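Local coordinates for putative S-adenosylmethionine-dependent methyltransferase (Bacteroides thetaiotaomicron, PDB 1WYZ), which probably acts as an S-adenosylmethionine-dependent methyltransferase related to the RsmI family, although its substrate is not established, at residues 125-130 and 229-234; 149-154 and 182-187; 195-200 and 205-210. One frame throughout, in Å; residues are numbered along the deposited sequence.

Contact 1 (125-130 and 229-234); sequences ILSVMA and IFLLYK
Ser127 OG, which lies against Ile229 CB at 4.0 Å, is hydrogen-bonded to the carbonyl O of Ser123 one turn earlier in its helix; Ile229 itself is poorly ordered. The torsion explains the double role: with OG beside the backbone N (chi1 -80°), the hydroxyl folds back along its own helix, and CB is presented to the strand. Leu231 meets the helix with both branches of its fork. CD1 comes up against Ser127 CB at 3.8 Å, while CD2 lies against the backbone, reaching Val128 N at 3.7 Å. The peptide link between Ser127 and Val128 is thus packed against a methyl group. Val128, whose CB points away from the strand, adds a looser touch from CG2 to Leu231 CD2 at 4.3 Å. Helix 123-131 here covers one face of the mixed sheet in what is probably the C-terminal half of a two-domain fold, as in RsmI-like methyltransferases. The short segments' axes approach to 9.4 Å and cross at -47°, and only 146 Å² is buried between them. Phe133 also packs on Leu231. On another side of the helix, Leu126 and Ala130 pack against Pro117 of the second subunit.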
ATOM      1  N   ILE A 125      -2.480   0.565  -3.003  1.00 33.90           N
ATOM      2  CA  ILE A 125      -1.842  -0.603  -3.637  1.00 35.46           C
ATOM      3  C   ILE A 125      -2.833  -1.483  -4.401  1.00 33.65           C
ATOM      4  O   ILE A 125      -2.476  -2.078  -5.415  1.00 33.27           O
ATOM      5  CB  ILE A 125      -1.076  -1.518  -2.633  1.00 52.76           C
ATOM      6  CG1 ILE A 125      -2.062  -2.396  -1.873  1.00 54.67           C
ATOM      7  CG2 ILE A 125      -0.247  -0.673  -1.663  1.00 54.95           C
ATOM      8  CD1 ILE A 125      -1.447  -3.609  -1.189  1.00 51.49           C
ATOM      9  N   LEU A 126      -4.068  -1.581  -3.911  1.00 30.29           N
ATOM     10  CA  LEU A 126      -5.085  -2.370  -4.594  1.00 27.97           C
ATOM     11  C   LEU A 126      -5.299  -1.779  -5.991  1.00 28.53           C
ATOM     12  O   LEU A 126      -5.440  -2.520  -6.976  1.00 27.11           O
ATOM     13  CB  LEU A 126      -6.396  -2.361  -3.798  1.00 24.00           C
ATOM     14  CG  LEU A 126      -6.381  -3.279  -2.564  1.00 26.46           C
ATOM     15  CD1 LEU A 126      -7.581  -3.000  -1.655  1.00 23.03           C
ATOM     16  CD2 LEU A 126      -6.366  -4.747  -3.019  1.00 23.56           C
ATOM     17  N   SER A 127      -5.302  -0.447  -6.074  1.00 24.20           N
ATOM     18  CA  SER A 127      -5.480   0.251  -7.355  1.00 26.40           C
ATOM     19  C   SER A 127      -4.333  -0.039  -8.293  1.00 23.79           C
ATOM     20  O   SER A 127      -4.542  -0.419  -9.438  1.00 24.35           O
ATOM     21  CB  SER A 127      -5.575   1.767  -7.153  1.00 39.64           C
ATOM     22  OG  SER A 127      -6.876   2.127  -6.737  1.00 48.46           O
ATOM     23  N   VAL A 128      -3.114   0.166  -7.814  1.00 27.80           N
ATOM     24  CA  VAL A 128      -1.952  -0.104  -8.641  1.00 28.75           C
ATOM     25  C   VAL A 128      -2.090  -1.499  -9.225  1.00 29.49           C
ATOM     26  O   VAL A 128      -1.866  -1.707 -10.409  1.00 29.14           O
ATOM     27  CB  VAL A 128      -0.651  -0.039  -7.820  1.00 28.05           C
ATOM     28  CG1 VAL A 128       0.512  -0.580  -8.637  1.00 27.15           C
ATOM     29  CG2 VAL A 128      -0.377   1.412  -7.404  1.00 25.62           C
HETATM   30  N   MSE A 129      -2.483  -2.443  -8.378  1.00 31.23           N
HETATM   31  CA  MSE A 129      -2.635  -3.828  -8.783  1.00 32.40           C
HETATM   32  C   MSE A 129      -3.628  -4.045  -9.911  1.00 32.11           C
HETATM   33  O   MSE A 129      -3.314  -4.704 -10.908  1.00 31.80           O
HETATM   34  CB  MSE A 129      -3.038  -4.683  -7.576  1.00 32.04           C
HETATM   35  CG  MSE A 129      -1.941  -4.898  -6.531  1.00 34.71           C
HETATM   36 SE   MSE A 129      -2.615  -5.691  -4.882  1.00 50.54          SE
HETATM   37  CE  MSE A 129      -3.443  -7.277  -5.647  1.00 36.66           C
ATOM     38  N   ALA A 130      -4.819  -3.481  -9.762  1.00 30.84           N
ATOM     39  CA  ALA A 130      -5.856  -3.671 -10.758  1.00 31.12           C
ATOM     40  C   ALA A 130      -5.722  -2.817 -11.991  1.00 31.87           C
ATOM     41  O   ALA A 130      -6.429  -3.055 -12.977  1.00 32.20           O
ATOM     42  CB  ALA A 130      -7.227  -3.452 -10.131  1.00 59.10           C
ATOM     43  N   ILE A 229     -10.270   6.562  -6.813  1.00 59.89           N
ATOM     44  CA  ILE A 229      -8.878   6.999  -6.963  1.00 55.47           C
ATOM     45  C   ILE A 229      -8.525   7.054  -8.441  1.00 51.35           C
ATOM     46  O   ILE A 229      -9.126   6.339  -9.242  1.00 51.05           O
ATOM     47  CB  ILE A 229      -7.873   6.017  -6.310  1.00 84.87           C
ATOM     48  CG1 ILE A 229      -8.137   5.892  -4.813  1.00 88.04           C
ATOM     49  CG2 ILE A 229      -6.447   6.489  -6.561  1.00 84.73           C
ATOM     50  CD1 ILE A 229      -9.354   5.052  -4.446  1.00 70.95           C
ATOM     51  N   PHE A 230      -7.541   7.876  -8.801  1.00 42.35           N
ATOM     52  CA  PHE A 230      -7.135   7.980 -10.195  1.00 37.84           C
ATOM     53  C   PHE A 230      -5.659   7.649 -10.396  1.00 35.36           C
ATOM     54  O   PHE A 230      -4.808   8.026  -9.589  1.00 35.27           O
ATOM     55  CB  PHE A 230      -7.429   9.382 -10.727  1.00 35.77           C
ATOM     56  CG  PHE A 230      -8.892   9.730 -10.741  1.00 37.01           C
ATOM     57  CD1 PHE A 230      -9.785   9.002 -11.521  1.00 37.12           C
ATOM     58  CD2 PHE A 230      -9.386  10.780  -9.960  1.00 40.02           C
ATOM     59  CE1 PHE A 230     -11.155   9.307 -11.524  1.00 39.29           C
ATOM     60  CE2 PHE A 230     -10.760  11.099  -9.953  1.00 40.27           C
ATOM     61  CZ  PHE A 230     -11.637  10.357 -10.739  1.00 38.88           C
ATOM     62  N   LEU A 231      -5.356   6.938 -11.479  1.00 27.21           N
ATOM     63  CA  LEU A 231      -3.978   6.574 -11.787  1.00 23.65           C
ATOM     64  C   LEU A 231      -3.610   6.909 -13.227  1.00 22.87           C
ATOM     65  O   LEU A 231      -4.310   6.522 -14.156  1.00 22.10           O
ATOM     66  CB  LEU A 231      -3.740   5.082 -11.561  1.00 19.13           C
ATOM     67  CG  LEU A 231      -4.007   4.502 -10.174  1.00 19.55           C
ATOM     68  CD1 LEU A 231      -5.519   4.337  -9.985  1.00 19.63           C
ATOM     69  CD2 LEU A 231      -3.289   3.147 -10.022  1.00 17.62           C
ATOM     70  N   LEU A 232      -2.501   7.622 -13.402  1.00 26.63           N
ATOM     71  CA  LEU A 232      -2.005   8.011 -14.720  1.00 29.41           C
ATOM     72  C   LEU A 232      -0.717   7.256 -15.059  1.00 31.21           C
ATOM     73  O   LEU A 232       0.231   7.262 -14.272  1.00 31.48           O
ATOM     74  CB  LEU A 232      -1.698   9.519 -14.758  1.00 28.24           C
ATOM     75  CG  LEU A 232      -2.773  10.567 -14.473  1.00 26.83           C
ATOM     76  CD1 LEU A 232      -2.183  11.946 -14.679  1.00 27.18           C
ATOM     77  CD2 LEU A 232      -3.952  10.363 -15.413  1.00 28.34           C
ATOM     78  N   TYR A 233      -0.679   6.616 -16.225  1.00 31.27           N
ATOM     79  CA  TYR A 233       0.521   5.899 -16.650  1.00 32.67           C
ATOM     80  C   TYR A 233       0.658   5.983 -18.168  1.00 33.39           C
ATOM     81  O   TYR A 233      -0.209   6.560 -18.813  1.00 32.11           O
ATOM     82  CB  TYR A 233       0.513   4.456 -16.156  1.00 37.58           C
ATOM     83  CG  TYR A 233       1.902   3.867 -16.132  1.00 39.51           C
ATOM     84  CD1 TYR A 233       2.959   4.554 -15.533  1.00 37.69           C
ATOM     85  CD2 TYR A 233       2.176   2.658 -16.766  1.00 37.09           C
ATOM     86  CE1 TYR A 233       4.268   4.052 -15.579  1.00 39.23           C
ATOM     87  CE2 TYR A 233       3.465   2.145 -16.819  1.00 38.25           C
ATOM     88  CZ  TYR A 233       4.511   2.841 -16.228  1.00 40.45           C
ATOM     89  OH  TYR A 233       5.790   2.331 -16.304  1.00 40.07           O
ATOM     90  N   LYS A 234       1.717   5.396 -18.736  1.00 57.06           N
ATOM     91  CA  LYS A 234       1.998   5.533 -20.175  1.00 60.79           C
ATOM     92  C   LYS A 234       1.331   4.806 -21.349  1.00 62.34           C
ATOM     93  O   LYS A 234       0.855   5.483 -22.271  1.00 65.07           O
ATOM     94  CB  LYS A 234       3.512   5.470 -20.397  1.00 47.77           C
ATOM     95  CG  LYS A 234       4.246   4.411 -19.628  1.00 48.16           C
ATOM     96  CD  LYS A 234       5.724   4.508 -19.967  1.00 49.64           C
ATOM     97  CE  LYS A 234       6.564   3.506 -19.199  1.00 52.20           C
ATOM     98  NZ  LYS A 234       7.963   3.506 -19.711  1.00 52.27           N
TER

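Contact 2 (149-154 and 182-187); sequences GERAKK and IEDILQ
Arg151 reaches from the first turn of helix 150-165 to Asp184 on helix 178-188, an example of two helices linked by a salt bridge from one long side chain. Its CB already points toward the partner helix. CG lies anti to the backbone N (chi1 -172°), and bends at the next two torsions steer the chain so that CD comes to 4.4 Å from Asp184 OD2 and delivers NE to it. That nitrogen makes a weak hydrogen bond to Asp184 OD2 at 3.1 Å. Beyond CZ, NH2 carries the stronger half of the salt bridge, meeting the same Asp184 OD2 at 2.6 Å with a bent N-H...O angle of 133°, the oxygen tilted out of the guanidinium plane. One carboxylate oxygen therefore takes both donors of this guanidinium edge, and OD2 receives NH2 through its anti lone pair, on the side away from OD1. The two flat groups stand almost perpendicular, 87° apart, so this is not the coplanar, two-oxygen pairing often seen between arginine and aspartate. NH1 turns to Glu173 instead, forming a second salt bridge; with acids on both branches, the rotation of the guanidinium is probably well fixed. OD1 of Asp184 has a long, weak ion pair with Lys180. Leu155 of helix 150-165 also packs against Asp184 and Ile185. Helix 178-188 in turn rests Ile182 and Ile185 on strand 194-199, while Glu173 ties Arg151 to the end of strand 168-173.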
ATOM      1  N   GLY A 149      -6.348  25.661 -13.364  1.00 52.84           N
ATOM      2  CA  GLY A 149      -5.080  26.216 -13.814  1.00 51.50           C
ATOM      3  C   GLY A 149      -3.931  25.788 -12.924  1.00 49.52           C
ATOM      4  O   GLY A 149      -2.811  25.566 -13.386  1.00 47.65           O
ATOM      5  N   GLU A 150      -4.206  25.700 -11.632  1.00 58.56           N
ATOM      6  CA  GLU A 150      -3.205  25.252 -10.686  1.00 58.79           C
ATOM      7  C   GLU A 150      -3.354  23.731 -10.746  1.00 56.84           C
ATOM      8  O   GLU A 150      -2.392  22.978 -10.574  1.00 55.82           O
ATOM      9  CB  GLU A 150      -3.523  25.769  -9.280  1.00 68.24           C
ATOM     10  CG  GLU A 150      -2.375  25.620  -8.286  1.00 73.15           C
ATOM     11  CD  GLU A 150      -1.290  26.674  -8.464  1.00 75.31           C
ATOM     12  OE1 GLU A 150      -0.771  26.826  -9.594  1.00 75.23           O
ATOM     13  OE2 GLU A 150      -0.952  27.346  -7.463  1.00 76.81           O
ATOM     14  N   ARG A 151      -4.580  23.297 -11.021  1.00 50.30           N
ATOM     15  CA  ARG A 151      -4.895  21.880 -11.129  1.00 48.57           C
ATOM     16  C   ARG A 151      -4.411  21.345 -12.470  1.00 48.25           C
ATOM     17  O   ARG A 151      -4.055  20.175 -12.597  1.00 48.12           O
ATOM     18  CB  ARG A 151      -6.403  21.664 -10.980  1.00 41.81           C
ATOM     19  CG  ARG A 151      -6.796  20.208 -10.886  1.00 40.43           C
ATOM     20  CD  ARG A 151      -7.996  20.030  -9.995  1.00 37.91           C
ATOM     21  NE  ARG A 151      -9.150  19.547 -10.739  1.00 36.62           N
ATOM     22  CZ  ARG A 151     -10.300  19.192 -10.179  1.00 37.98           C
ATOM     23  NH1 ARG A 151     -10.454  19.271  -8.861  1.00 38.16           N
ATOM     24  NH2 ARG A 151     -11.287  18.736 -10.935  1.00 38.92           N
ATOM     25  N   ALA A 152      -4.403  22.213 -13.474  1.00 43.14           N
ATOM     26  CA  ALA A 152      -3.937  21.830 -14.794  1.00 42.33           C
ATOM     27  C   ALA A 152      -2.418  21.736 -14.737  1.00 42.24           C
ATOM     28  O   ALA A 152      -1.818  20.877 -15.372  1.00 42.35           O
ATOM     29  CB  ALA A 152      -4.364  22.865 -15.814  1.00 37.74           C
ATOM     30  N   LYS A 153      -1.803  22.632 -13.970  1.00 53.87           N
ATOM     31  CA  LYS A 153      -0.356  22.630 -13.827  1.00 53.84           C
ATOM     32  C   LYS A 153       0.054  21.305 -13.216  1.00 52.38           C
ATOM     33  O   LYS A 153       0.943  20.622 -13.721  1.00 50.98           O
ATOM     34  CB  LYS A 153       0.118  23.767 -12.911  1.00 71.30           C
ATOM     35  CG  LYS A 153       0.219  25.140 -13.571  1.00 74.10           C
ATOM     36  CD  LYS A 153       1.031  26.109 -12.710  1.00 77.02           C
ATOM     37  CE  LYS A 153       2.492  25.674 -12.585  1.00 78.10           C
ATOM     38  NZ  LYS A 153       3.247  25.808 -13.864  1.00 80.63           N
ATOM     39  N   LYS A 154      -0.616  20.948 -12.128  1.00 39.94           N
ATOM     40  CA  LYS A 154      -0.327  19.715 -11.412  1.00 39.47           C
ATOM     41  C   LYS A 154      -0.475  18.484 -12.306  1.00 37.53           C
ATOM     42  O   LYS A 154       0.469  17.702 -12.435  1.00 38.01           O
ATOM     43  CB  LYS A 154      -1.229  19.604 -10.173  1.00 41.66           C
ATOM     44  CG  LYS A 154      -0.791  18.568  -9.151  1.00 43.48           C
ATOM     45  CD  LYS A 154       0.648  18.794  -8.732  1.00 47.62           C
ATOM     46  CE  LYS A 154       0.964  18.025  -7.467  1.00 49.95           C
ATOM     47  NZ  LYS A 154       0.614  16.594  -7.640  1.00 54.44           N
ATOM     48  N   ILE A 182     -12.497  14.151 -13.942  1.00 42.08           N
ATOM     49  CA  ILE A 182     -12.304  13.433 -15.196  1.00 42.14           C
ATOM     50  C   ILE A 182     -12.321  14.415 -16.366  1.00 40.64           C
ATOM     51  O   ILE A 182     -11.562  14.265 -17.325  1.00 39.72           O
ATOM     52  CB  ILE A 182     -13.374  12.312 -15.417  1.00 86.05           C
ATOM     53  CG1 ILE A 182     -14.792  12.886 -15.310  1.00 90.07           C
ATOM     54  CG2 ILE A 182     -13.163  11.178 -14.417  1.00 85.72           C
ATOM     55  CD1 ILE A 182     -15.318  13.493 -16.594  1.00 65.41           C
ATOM     56  N   GLU A 183     -13.173  15.431 -16.275  1.00 38.85           N
ATOM     57  CA  GLU A 183     -13.259  16.443 -17.319  1.00 37.41           C
ATOM     58  C   GLU A 183     -11.906  17.124 -17.399  1.00 34.56           C
ATOM     59  O   GLU A 183     -11.394  17.358 -18.486  1.00 33.67           O
ATOM     60  CB  GLU A 183     -14.344  17.481 -16.996  1.00 64.44           C
ATOM     61  CG  GLU A 183     -14.355  18.697 -17.924  1.00 67.50           C
ATOM     62  CD  GLU A 183     -14.870  18.381 -19.326  1.00 71.08           C
ATOM     63  OE1 GLU A 183     -14.752  17.211 -19.764  1.00 69.50           O
ATOM     64  OE2 GLU A 183     -15.380  19.313 -19.994  1.00 70.73           O
ATOM     65  N   ASP A 184     -11.322  17.431 -16.244  1.00 34.76           N
ATOM     66  CA  ASP A 184     -10.012  18.084 -16.214  1.00 34.27           C
ATOM     67  C   ASP A 184      -8.863  17.216 -16.746  1.00 33.15           C
ATOM     68  O   ASP A 184      -7.974  17.717 -17.451  1.00 30.52           O
ATOM     69  CB  ASP A 184      -9.669  18.564 -14.800  1.00 46.28           C
ATOM     70  CG  ASP A 184     -10.425  19.818 -14.412  1.00 47.81           C
ATOM     71  OD1 ASP A 184     -10.541  20.725 -15.258  1.00 48.20           O
ATOM     72  OD2 ASP A 184     -10.895  19.899 -13.257  1.00 48.46           O
ATOM     73  N   ILE A 185      -8.883  15.927 -16.414  1.00 34.37           N
ATOM     74  CA  ILE A 185      -7.840  15.019 -16.861  1.00 36.34           C
ATOM     75  C   ILE A 185      -7.797  14.914 -18.384  1.00 38.68           C
ATOM     76  O   ILE A 185      -6.722  14.988 -18.992  1.00 38.10           O
ATOM     77  CB  ILE A 185      -8.034  13.616 -16.233  1.00 35.78           C
ATOM     78  CG1 ILE A 185      -7.953  13.739 -14.710  1.00 34.19           C
ATOM     79  CG2 ILE A 185      -6.966  12.643 -16.748  1.00 34.64           C
ATOM     80  CD1 ILE A 185      -6.591  13.768 -14.102  1.00 48.01           C
ATOM     81  N   LEU A 186      -8.968  14.777 -19.001  1.00 44.82           N
ATOM     82  CA  LEU A 186      -9.057  14.642 -20.451  1.00 46.43           C
ATOM     83  C   LEU A 186      -8.882  15.942 -21.235  1.00 46.90           C
ATOM     84  O   LEU A 186      -8.695  15.923 -22.456  1.00 46.45           O
ATOM     85  CB  LEU A 186     -10.376  13.963 -20.825  1.00 87.18           C
ATOM     86  CG  LEU A 186     -11.677  14.610 -20.347  1.00 90.21           C
ATOM     87  CD1 LEU A 186     -12.064  15.748 -21.292  1.00 90.80           C
ATOM     88  CD2 LEU A 186     -12.780  13.548 -20.308  1.00 91.47           C
ATOM     89  N   GLN A 187      -8.941  17.073 -20.542  1.00 40.75           N
ATOM     90  CA  GLN A 187      -8.737  18.346 -21.212  1.00 41.14           C
ATOM     91  C   GLN A 187      -7.247  18.669 -21.230  1.00 39.64           C
ATOM     92  O   GLN A 187      -6.708  19.088 -22.253  1.00 40.50           O
ATOM     93  CB  GLN A 187      -9.487  19.473 -20.501  1.00 54.04           C
ATOM     94  CG  GLN A 187     -10.988  19.363 -20.612  1.00 55.91           C
ATOM     95  CD  GLN A 187     -11.445  19.417 -22.043  1.00 56.77           C
ATOM     96  OE1 GLN A 187     -12.516  18.918 -22.381  1.00 58.37           O
ATOM     97  NE2 GLN A 187     -10.637  20.032 -22.900  1.00 55.55           N
TER

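Contact 3 (195-200 and 205-210); sequences LCIAAN and GEFIQT
Ile197 and Phe207 meet aslant, methyl against ring edge: Ile197 CG2 lies in the plane of the ring, 3.9 Å from Phe207 CE2. The approach is diagonal, because Phe207 is paired through its backbone with Ala199. Placing CG anti to the backbone N (chi1 177°) swings the ring away from Ala199, whose CB is 4.4 Å from Phe207 CB, and along the sheet to Ile197. Trp216 packs against both Ile197 and Phe207 on this face. Replacing Phe207 by alanine removes the ring, which would probably open a gap beside Ile197 CG2 and cost Trp216 one of its apolar neighbours.

The opposite face follows a different pattern. Ile208 spreads its two branches over Ala198, with CG1 and CG2 each near its CB, and CG2 continues to Cys196 SG at 3.9 Å. Next to it, Thr210 OG1 lies against Cys196 CB at 3.5 Å, while its hydrogen bond goes to the carbonyl O of Ser131. This face receives helix 123-131, through Ser127 on Ala198 and Ala130 on Ile208; Pro117 of the second subunit also packs on Ile208.

Backbone bonds set the register of the two strands. Ala199 and Phe207 form a tight hydrogen-bonded pair, with Ala199 N to Phe207 O at 2.7 Å and Phe207 N to Ala199 O at 2.8 Å. Ile197 and Gln209 form a longer one, 3.2 Å from Ile197 N to Gln209 O. The non-hydrogen-bonded pairs between and beyond them bring CA-H groups onto carbonyl oxygens. With the strands running at 175°, this is a classic antiparallel beta hairpin, and its second strand is an outermost strand of the mixed sheet within the chain.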
ATOM      1  N   LEU A 195      -5.278   6.380 -18.226  1.00 29.79           N
ATOM      2  CA  LEU A 195      -5.943   6.786 -17.001  1.00 29.04           C
ATOM      3  C   LEU A 195      -6.764   5.628 -16.443  1.00 30.98           C
ATOM      4  O   LEU A 195      -7.583   5.054 -17.156  1.00 31.78           O
ATOM      5  CB  LEU A 195      -6.873   7.969 -17.277  1.00 21.10           C
ATOM      6  CG  LEU A 195      -7.937   8.135 -16.189  1.00 18.37           C
ATOM      7  CD1 LEU A 195      -7.247   8.445 -14.879  1.00 17.09           C
ATOM      8  CD2 LEU A 195      -8.912   9.243 -16.543  1.00 18.09           C
ATOM      9  N   CYS A 196      -6.547   5.286 -15.172  1.00 33.35           N
ATOM     10  CA  CYS A 196      -7.301   4.218 -14.528  1.00 32.31           C
ATOM     11  C   CYS A 196      -8.232   4.814 -13.473  1.00 34.97           C
ATOM     12  O   CYS A 196      -7.789   5.542 -12.583  1.00 35.79           O
ATOM     13  CB  CYS A 196      -6.356   3.216 -13.858  1.00 32.92           C
ATOM     14  SG  CYS A 196      -7.195   1.933 -12.840  1.00 32.73           S
ATOM     15  N   ILE A 197      -9.519   4.510 -13.578  1.00 34.05           N
ATOM     16  CA  ILE A 197     -10.486   4.996 -12.615  1.00 34.94           C
ATOM     17  C   ILE A 197     -10.800   3.832 -11.702  1.00 35.89           C
ATOM     18  O   ILE A 197     -11.129   2.749 -12.175  1.00 39.12           O
ATOM     19  CB  ILE A 197     -11.779   5.468 -13.313  1.00 41.19           C
ATOM     20  CG1 ILE A 197     -11.518   6.790 -14.043  1.00 40.38           C
ATOM     21  CG2 ILE A 197     -12.909   5.597 -12.292  1.00 40.54           C
ATOM     22  CD1 ILE A 197     -12.604   7.202 -15.034  1.00 49.32           C
ATOM     23  N   ALA A 198     -10.691   4.039 -10.397  1.00 34.52           N
ATOM     24  CA  ALA A 198     -10.975   2.972  -9.442  1.00 34.59           C
ATOM     25  C   ALA A 198     -11.953   3.453  -8.370  1.00 36.34           C
ATOM     26  O   ALA A 198     -11.561   4.133  -7.413  1.00 36.60           O
ATOM     27  CB  ALA A 198      -9.687   2.493  -8.807  1.00 31.16           C
ATOM     28  N   ALA A 199     -13.223   3.092  -8.537  1.00 40.12           N
ATOM     29  CA  ALA A 199     -14.284   3.484  -7.617  1.00 40.82           C
ATOM     30  C   ALA A 199     -14.830   2.302  -6.800  1.00 41.77           C
ATOM     31  O   ALA A 199     -14.910   1.181  -7.294  1.00 43.01           O
ATOM     32  CB  ALA A 199     -15.400   4.139  -8.408  1.00 49.62           C
ATOM     33  N   ASN A 200     -15.217   2.568  -5.555  1.00 44.14           N
ATOM     34  CA  ASN A 200     -15.742   1.546  -4.653  1.00 43.54           C
ATOM     35  C   ASN A 200     -14.864   0.321  -4.540  1.00 44.02           C
ATOM     36  O   ASN A 200     -15.355  -0.803  -4.616  1.00 43.77           O
ATOM     37  CB  ASN A 200     -17.129   1.090  -5.075  1.00 51.77           C
ATOM     38  CG  ASN A 200     -18.196   2.085  -4.709  1.00 55.60           C
ATOM     39  OD1 ASN A 200     -18.190   2.645  -3.608  1.00 54.72           O
ATOM     40  ND2 ASN A 200     -19.136   2.304  -5.622  1.00 57.76           N
ATOM     41  N   GLY A 205     -19.371  -2.762  -5.593  1.00 61.14           N
ATOM     42  CA  GLY A 205     -20.176  -1.917  -6.453  1.00 57.20           C
ATOM     43  C   GLY A 205     -19.011  -1.445  -7.312  1.00 55.38           C
ATOM     44  O   GLY A 205     -19.135  -0.684  -8.274  1.00 54.14           O
ATOM     45  N   GLU A 206     -17.849  -1.954  -6.897  1.00 42.29           N
ATOM     46  CA  GLU A 206     -16.534  -1.722  -7.466  1.00 37.96           C
ATOM     47  C   GLU A 206     -16.463  -1.528  -8.966  1.00 33.71           C
ATOM     48  O   GLU A 206     -17.155  -2.175  -9.730  1.00 33.81           O
ATOM     49  CB  GLU A 206     -15.612  -2.883  -7.069  1.00 48.57           C
ATOM     50  CG  GLU A 206     -14.212  -2.840  -7.697  1.00 52.29           C
ATOM     51  CD  GLU A 206     -13.346  -4.054  -7.350  1.00 52.70           C
ATOM     52  OE1 GLU A 206     -12.865  -4.155  -6.193  1.00 50.94           O
ATOM     53  OE2 GLU A 206     -13.155  -4.907  -8.247  1.00 52.70           O
ATOM     54  N   PHE A 207     -15.582  -0.628  -9.366  1.00 42.63           N
ATOM     55  CA  PHE A 207     -15.349  -0.319 -10.759  1.00 39.10           C
ATOM     56  C   PHE A 207     -13.871   0.035 -10.840  1.00 38.70           C
ATOM     57  O   PHE A 207     -13.427   0.965 -10.175  1.00 40.32           O
ATOM     58  CB  PHE A 207     -16.191   0.883 -11.192  1.00 25.99           C
ATOM     59  CG  PHE A 207     -15.946   1.321 -12.615  1.00 24.37           C
ATOM     60  CD1 PHE A 207     -16.559   0.660 -13.682  1.00 23.27           C
ATOM     61  CD2 PHE A 207     -15.087   2.380 -12.890  1.00 22.99           C
ATOM     62  CE1 PHE A 207     -16.328   1.054 -15.016  1.00 21.87           C
ATOM     63  CE2 PHE A 207     -14.839   2.788 -14.215  1.00 24.16           C
ATOM     64  CZ  PHE A 207     -15.461   2.119 -15.274  1.00 24.55           C
ATOM     65  N   ILE A 208     -13.108  -0.722 -11.619  1.00 27.06           N
ATOM     66  CA  ILE A 208     -11.681  -0.463 -11.786  1.00 27.23           C
ATOM     67  C   ILE A 208     -11.319  -0.886 -13.182  1.00 30.38           C
ATOM     68  O   ILE A 208     -11.127  -2.069 -13.464  1.00 29.82           O
ATOM     69  CB  ILE A 208     -10.803  -1.275 -10.843  1.00 18.19           C
ATOM     70  CG1 ILE A 208     -11.293  -1.115  -9.398  1.00 17.67           C
ATOM     71  CG2 ILE A 208      -9.341  -0.826 -11.020  1.00 16.44           C
ATOM     72  CD1 ILE A 208     -10.680  -2.094  -8.402  1.00 44.18           C
ATOM     73  N   GLN A 209     -11.203   0.106 -14.048  1.00 39.78           N
ATOM     74  CA  GLN A 209     -10.919  -0.120 -15.447  1.00 40.20           C
ATOM     75  C   GLN A 209      -9.852   0.854 -15.911  1.00 38.86           C
ATOM     76  O   GLN A 209      -9.836   2.014 -15.502  1.00 35.75           O
ATOM     77  CB  GLN A 209     -12.221   0.095 -16.217  1.00 57.19           C
ATOM     78  CG  GLN A 209     -12.202  -0.280 -17.669  1.00 62.67           C
ATOM     79  CD  GLN A 209     -13.585  -0.158 -18.280  1.00 65.48           C
ATOM     80  OE1 GLN A 209     -14.185   0.919 -18.278  1.00 64.36           O
ATOM     81  NE2 GLN A 209     -14.102  -1.266 -18.799  1.00 67.07           N
ATOM     82  N   THR A 210      -8.950   0.372 -16.755  1.00 42.03           N
ATOM     83  CA  THR A 210      -7.888   1.208 -17.294  1.00 41.59           C
ATOM     84  C   THR A 210      -8.221   1.526 -18.734  1.00 42.02           C
ATOM     85  O   THR A 210      -8.781   0.704 -19.451  1.00 41.76           O
ATOM     86  CB  THR A 210      -6.528   0.513 -17.244  1.00 31.60           C
ATOM     87  OG1 THR A 210      -6.099   0.430 -15.884  1.00 32.97           O
ATOM     88  CG2 THR A 210      -5.502   1.294 -18.041  1.00 30.19           C
TER

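The three contacts lie around one mixed sheet. Contacts 1 and 3 are buried, with centres about 9 Å apart, and adjoin directly: strands 228-233 and 194-199 are neighbours, and Leu231 O is 2.7 Å from Cys196 N, a probable hydrogen bond. Helix 123-131 touches both strands of contact 3 as well as its own partner in contact 1. Contact 2 is only partly buried and farther out, about 23 Å from the chain's centre, yet its helix 178-188 packs on the other side of these strands. The chemistry follows place: apolar packing in contact 1, backbone pairing in contact 3, and an ionic link in contact 2. Of the three, contacts 1 and 3 also meet the second subunit.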